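Local coordinates for 450aa long hypothetical fmu protein (Pyrococcus horikoshii, PDB 2YXL) that probably methylates cytosine at carbon 5 in RNA, being an archaeal relative of bacterial Fmu/RsmB that binds the S-adenosylmethionine analogue sinefungin, at residues I187-N192 with G239-Q244; S234-G239 with V304-I309. All blocks are in the same frame, centred on the assembly; numbering follows the deposited sequence.

Interaction 1: residues I187-N192 with G239-Q244; sequences ISIRVN and GKIIVQ
Arg190 and Gln244 meet because both chains leave their backbones with CG anti to the backbone N (chi1 -159° in Arg190), after which Gln244 runs on extended while Arg190 folds at chi3 (76°), turning its guanidinium back across the amide. Arg190 NH1 gives a fairly straight bond to Gln244 OE1 (3.0 Å). The oxygen sits at the guanidinium edge, near its plane, but the donor stands well above the amide's own carbonyl plane, the two flat groups being turned 54° apart. The methyl CG2 of Ile242, whose side chain runs alongside Arg190, lies over one guanidinium face, 3.5 Å from NH1. The charge is met elsewhere, by a salt bridge from NH2 to Glu279, while NH1 also makes a weak bond to Gly272 O. Together these partners would fix the rotation of the group.

Arg190 and Ile242 form a hydrogen-bonded antiparallel pair, with Arg190 N to Ile242 O at 2.7 Å and Ile242 N to Arg190 O at 3.0 Å. Asn192 N continues the pairing at one end by bonding to Lys240 O (2.7 Å). At the other end Gln244 N reaches Ser188 O at 3.1 Å, and Ser188 OG returns a bond to Gln244 O (2.8 Å), so Ser188 holds Gln244 through both its carbonyl and its hydroxyl.

On the opposite face, Ile189, Val191, Ile241 and Val243 gather. CD1 of Ile189 slants over CG2 of Ile241 (3.8 Å), and Val191 and Ile241 also pack on Val201 of helix 198-207. Strand 241-243 is an outermost strand of a four-stranded antiparallel sheet, consistent with the ferredoxin-like domain of RsmB/NOP enzymes; the sheet face bearing Arg190 leans on helix 272-280 of the Rossmann-like methyltransferase fold.

Interaction 2: residues S234-G239 with V304-I309; sequences SAFNEG and VKRMGI
Two Schellman-terminated helix ends meet here: Gly239, which closes the short helix 234-237, lies against Arg306 and Met307 at the end of helix 294-306, where Gly308 plays the same terminating role. The CA of Gly239 is 3.6 Å from Arg306 O, and its carbonyl O lies 3.6 Å from CG of Met307, so the glycine touches the other segment through its backbone. Gly239 N is bonded back to Phe236 O (3.0 Å), part of the turn that sets it there. Helix 294-306 connects parallel strands 286-290 and 312-315 as the helix of a beta-alpha-beta crossover in the Rossmann-like methyltransferase fold, and it is the C-terminal end of this helix that meets the neighbouring helix.

Arg306 buries the most surface of any residue in the contact. Its chain, bent at chi2 and chi3, carries CD to 3.4 Å from Asn237 O and then brings the guanidinium up to Phe236. NH1 comes obliquely to the ring, 3.4 Å from CE2, with the two planes 51° apart. Phe236 in turn packs edge-to-face with Phe230, while Met307 packs on Thr275 of helix 272-280 and Ile242 of strand 241-243.

Interactions 1 and 2 share Gly239, through which helix 234-237 leads into strand 241-243, and their centres lie about 10 Å apart. A probable hydrogen bond from Lys240 N to Ala235 O (2.8 Å) ties the turn back to the helix, and Phe236 CD1 packs 3.4 Å from Ile241 O. Met307 bridges the two contacts from the methyltransferase side, its CE lying 3.8 Å from Arg190 NH2. Interaction 1 is nearer the cofactor site: the Gln244 side chain is about 5 Å from bound sinefungin and about 4 Å from that of Lys273, a predicted S-adenosylmethionine-binding residue, whereas the Met307 side chain is about 10 Å from the ligand.

Interaction 1: residues I187-N192 with G239-Q244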
loop_
_atom_site.group_PDB
_atom_site.type_symbol
_atom_site.label_atom_id
_atom_site.label_comp_id
_atom_site.label_asym_id
_atom_site.label_seq_id
_atom_site.Cartn_x
_atom_site.Cartn_y
_atom_site.Cartn_z
ATOM N N ILE A 187 -4.031 2.262 -11.425
ATOM C CA ILE A 187 -2.685 2.276 -10.863
ATOM C C ILE A 187 -2.104 3.675 -11.040
ATOM O O ILE A 187 -2.190 4.260 -12.123
ATOM C CB ILE A 187 -1.764 1.233 -11.543
ATOM C CG1 ILE A 187 -2.344 -0.180 -11.400
ATOM C CG2 ILE A 187 -0.347 1.288 -10.960
ATOM C CD1 ILE A 187 -1.969 -1.132 -12.534
ATOM N N SER A 188 -1.514 4.199 -9.970
ATOM C CA SER A 188 -0.935 5.530 -9.975
ATOM C C SER A 188 0.579 5.467 -10.168
ATOM O O SER A 188 1.272 4.732 -9.463
ATOM C CB SER A 188 -1.292 6.253 -8.679
ATOM O OG SER A 188 -0.848 7.597 -8.710
ATOM N N ILE A 189 1.085 6.233 -11.134
ATOM C CA ILE A 189 2.521 6.275 -11.443
ATOM C C ILE A 189 3.037 7.711 -11.553
ATOM O O ILE A 189 2.278 8.628 -11.869
ATOM C CB ILE A 189 2.880 5.498 -12.751
ATOM C CG1 ILE A 189 2.125 6.067 -13.965
ATOM C CG2 ILE A 189 2.623 3.998 -12.589
ATOM C CD1 ILE A 189 2.704 5.655 -15.309
ATOM N N ARG A 190 4.328 7.899 -11.281
ATOM C CA ARG A 190 4.972 9.197 -11.471
ATOM C C ARG A 190 5.944 9.132 -12.642
ATOM O O ARG A 190 6.663 8.144 -12.808
ATOM C CB ARG A 190 5.701 9.651 -10.203
ATOM C CG ARG A 190 5.952 11.155 -10.156
ATOM C CD ARG A 190 6.847 11.576 -8.993
ATOM N NE ARG A 190 8.255 11.272 -9.244
ATOM C CZ ARG A 190 8.957 10.338 -8.606
ATOM N NH1 ARG A 190 8.403 9.601 -7.647
ATOM N NH2 ARG A 190 10.228 10.148 -8.923
ATOM N N VAL A 191 5.949 10.188 -13.452
ATOM C CA VAL A 191 6.866 10.307 -14.580
ATOM C C VAL A 191 8.175 10.950 -14.118
ATOM O O VAL A 191 8.173 12.026 -13.515
ATOM C CB VAL A 191 6.231 11.116 -15.748
ATOM C CG1 VAL A 191 7.265 11.467 -16.814
ATOM C CG2 VAL A 191 5.082 10.338 -16.368
ATOM N N ASN A 192 9.284 10.268 -14.396
ATOM C CA ASN A 192 10.618 10.754 -14.058
ATOM C C ASN A 192 11.056 11.861 -15.017
ATOM O O ASN A 192 11.547 11.586 -16.117
ATOM C CB ASN A 192 11.615 9.584 -14.061
ATOM C CG ASN A 192 13.029 9.994 -13.649
ATOM O OD1 ASN A 192 13.986 9.268 -13.910
ATOM N ND2 ASN A 192 13.161 11.144 -13.001
ATOM N N GLY A 239 13.460 3.481 -16.788
ATOM C CA GLY A 239 13.400 4.348 -15.613
ATOM C C GLY A 239 12.648 5.645 -15.838
ATOM O O GLY A 239 12.964 6.668 -15.226
ATOM N N LYS A 240 11.649 5.598 -16.714
ATOM C CA LYS A 240 10.842 6.771 -17.037
ATOM C C LYS A 240 9.654 6.922 -16.089
ATOM O O LYS A 240 9.137 8.030 -15.914
ATOM C CB LYS A 240 10.355 6.713 -18.489
ATOM C CG LYS A 240 11.467 6.758 -19.531
ATOM C CD LYS A 240 10.912 6.730 -20.949
ATOM C CE LYS A 240 12.029 6.828 -21.975
ATOM N NZ LYS A 240 11.517 6.697 -23.365
ATOM N N ILE A 241 9.229 5.809 -15.489
ATOM C CA ILE A 241 8.070 5.787 -14.587
ATOM C C ILE A 241 8.303 4.967 -13.314
ATOM O O ILE A 241 9.060 3.990 -13.316
ATOM C CB ILE A 241 6.782 5.268 -15.290
ATOM C CG1 ILE A 241 6.972 3.836 -15.811
ATOM C CG2 ILE A 241 6.347 6.215 -16.406
ATOM C CD1 ILE A 241 5.684 3.053 -15.948
ATOM N N ILE A 242 7.635 5.372 -12.235
ATOM C CA ILE A 242 7.691 4.672 -10.949
ATOM C C ILE A 242 6.303 4.677 -10.298
ATOM O O ILE A 242 5.568 5.661 -10.407
ATOM C CB ILE A 242 8.768 5.293 -10.000
ATOM C CG1 ILE A 242 8.906 4.477 -8.707
ATOM C CG2 ILE A 242 8.478 6.779 -9.714
ATOM C CD1 ILE A 242 10.158 4.792 -7.884
ATOM N N VAL A 243 5.942 3.577 -9.641
ATOM C CA VAL A 243 4.651 3.476 -8.954
ATOM C C VAL A 243 4.646 4.354 -7.705
ATOM O O VAL A 243 5.427 4.137 -6.783
ATOM C CB VAL A 243 4.296 2.009 -8.568
ATOM C CG1 VAL A 243 2.936 1.940 -7.875
ATOM C CG2 VAL A 243 4.302 1.109 -9.796
ATOM N N GLN A 244 3.770 5.354 -7.692
ATOM C CA GLN A 244 3.619 6.250 -6.550
ATOM C C GLN A 244 2.224 6.864 -6.542
ATOM O O GLN A 244 1.711 7.266 -7.586
ATOM C CB GLN A 244 4.680 7.364 -6.574
ATOM C CG GLN A 244 4.610 8.306 -5.375
ATOM C CD GLN A 244 5.704 9.361 -5.353
ATOM O OE1 GLN A 244 5.805 10.197 -6.256
ATOM N NE2 GLN A 244 6.515 9.344 -4.297
#

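Interaction 2: residues S234-G239 with V304-I309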
loop_
_atom_site.group_PDB
_atom_site.type_symbol
_atom_site.label_atom_id
_atom_site.label_comp_id
_atom_site.label_asym_id
_atom_site.label_seq_id
_atom_site.Cartn_x
_atom_site.Cartn_y
_atom_site.Cartn_z
ATOM N N SER A 234 8.626 -0.952 -21.486
ATOM C CA SER A 234 9.791 -0.199 -21.945
ATOM C C SER A 234 10.021 1.028 -21.070
ATOM O O SER A 234 11.157 1.329 -20.702
ATOM C CB SER A 234 9.626 0.217 -23.409
ATOM O OG SER A 234 9.608 -0.912 -24.264
ATOM N N ALA A 235 8.933 1.718 -20.733
ATOM C CA ALA A 235 8.984 2.926 -19.912
ATOM C C ALA A 235 9.552 2.672 -18.516
ATOM O O ALA A 235 10.305 3.494 -17.994
ATOM C CB ALA A 235 7.604 3.560 -19.816
ATOM N N PHE A 236 9.191 1.536 -17.922
ATOM C CA PHE A 236 9.656 1.194 -16.581
ATOM C C PHE A 236 11.121 0.761 -16.562
ATOM O O PHE A 236 11.885 1.187 -15.693
ATOM C CB PHE A 236 8.771 0.118 -15.944
ATOM C CG PHE A 236 9.136 -0.196 -14.517
ATOM C CD1 PHE A 236 8.730 0.641 -13.480
ATOM C CD2 PHE A 236 9.897 -1.320 -14.210
ATOM C CE1 PHE A 236 9.071 0.364 -12.159
ATOM C CE2 PHE A 236 10.243 -1.609 -12.891
ATOM C CZ PHE A 236 9.828 -0.766 -11.863
ATOM N N ASN A 237 11.504 -0.085 -17.517
ATOM C CA ASN A 237 12.867 -0.620 -17.587
ATOM C C ASN A 237 13.912 0.407 -18.026
ATOM O O ASN A 237 15.115 0.185 -17.871
ATOM C CB ASN A 237 12.916 -1.862 -18.485
ATOM C CG ASN A 237 12.199 -3.060 -17.873
ATOM O OD1 ASN A 237 12.236 -3.276 -16.659
ATOM N ND2 ASN A 237 11.548 -3.852 -18.720
ATOM N N GLU A 238 13.441 1.525 -18.572
ATOM C CA GLU A 238 14.303 2.653 -18.914
ATOM C C GLU A 238 14.296 3.701 -17.801
ATOM O O GLU A 238 15.036 4.682 -17.861
ATOM C CB GLU A 238 13.878 3.274 -20.248
ATOM C CG GLU A 238 14.217 2.417 -21.465
ATOM C CD GLU A 238 13.449 2.819 -22.717
ATOM O OE1 GLU A 238 12.412 3.510 -22.598
ATOM O OE2 GLU A 238 13.880 2.433 -23.825
ATOM N N GLY A 239 13.460 3.481 -16.788
ATOM C CA GLY A 239 13.400 4.348 -15.613
ATOM C C GLY A 239 12.648 5.645 -15.838
ATOM O O GLY A 239 12.964 6.668 -15.226
ATOM N N VAL A 304 17.397 4.103 -8.258
ATOM C CA VAL A 304 18.318 5.240 -8.366
ATOM C C VAL A 304 19.146 5.237 -9.660
ATOM O O VAL A 304 19.136 6.223 -10.400
ATOM C CB VAL A 304 19.212 5.367 -7.093
ATOM C CG1 VAL A 304 20.527 6.091 -7.383
ATOM C CG2 VAL A 304 18.450 6.080 -5.987
ATOM N N LYS A 305 19.833 4.131 -9.940
ATOM C CA LYS A 305 20.696 4.053 -11.124
ATOM C C LYS A 305 19.910 3.931 -12.434
ATOM O O LYS A 305 20.314 4.484 -13.460
ATOM C CB LYS A 305 21.763 2.951 -10.977
ATOM C CG LYS A 305 21.244 1.519 -10.791
ATOM C CD LYS A 305 21.217 0.723 -12.101
ATOM C CE LYS A 305 22.620 0.402 -12.623
ATOM N NZ LYS A 305 23.385 -0.508 -11.723
ATOM N N ARG A 306 18.785 3.217 -12.384
ATOM C CA ARG A 306 17.911 3.030 -13.542
ATOM C C ARG A 306 17.225 4.340 -13.939
ATOM O O ARG A 306 16.998 4.595 -15.123
ATOM C CB ARG A 306 16.889 1.923 -13.251
ATOM C CG ARG A 306 15.785 1.729 -14.288
ATOM C CD ARG A 306 15.399 0.257 -14.464
ATOM N NE ARG A 306 15.479 -0.525 -13.227
ATOM C CZ ARG A 306 14.481 -0.691 -12.362
ATOM N NH1 ARG A 306 13.299 -0.127 -12.576
ATOM N NH2 ARG A 306 14.670 -1.424 -11.272
ATOM N N MET A 307 16.921 5.168 -12.940
ATOM C CA MET A 307 16.281 6.466 -13.160
ATOM C C MET A 307 17.294 7.600 -13.360
ATOM O O MET A 307 16.914 8.768 -13.491
ATOM C CB MET A 307 15.321 6.792 -12.012
ATOM C CG MET A 307 14.114 5.863 -11.939
ATOM S SD MET A 307 13.110 6.099 -10.461
ATOM C CE MET A 307 12.277 7.639 -10.847
ATOM N N GLY A 308 18.579 7.249 -13.386
ATOM C CA GLY A 308 19.649 8.209 -13.658
ATOM C C GLY A 308 19.991 9.149 -12.516
ATOM O O GLY A 308 20.648 10.172 -12.727
ATOM N N ILE A 309 19.545 8.808 -11.309
ATOM C CA ILE A 309 19.885 9.568 -10.105
ATOM C C ILE A 309 21.344 9.289 -9.730
ATOM O O ILE A 309 21.809 8.151 -9.824
ATOM C CB ILE A 309 18.967 9.203 -8.903
ATOM C CG1 ILE A 309 17.488 9.065 -9.326
ATOM C CG2 ILE A 309 19.168 10.184 -7.744
ATOM C CD1 ILE A 309 16.815 10.343 -9.817
#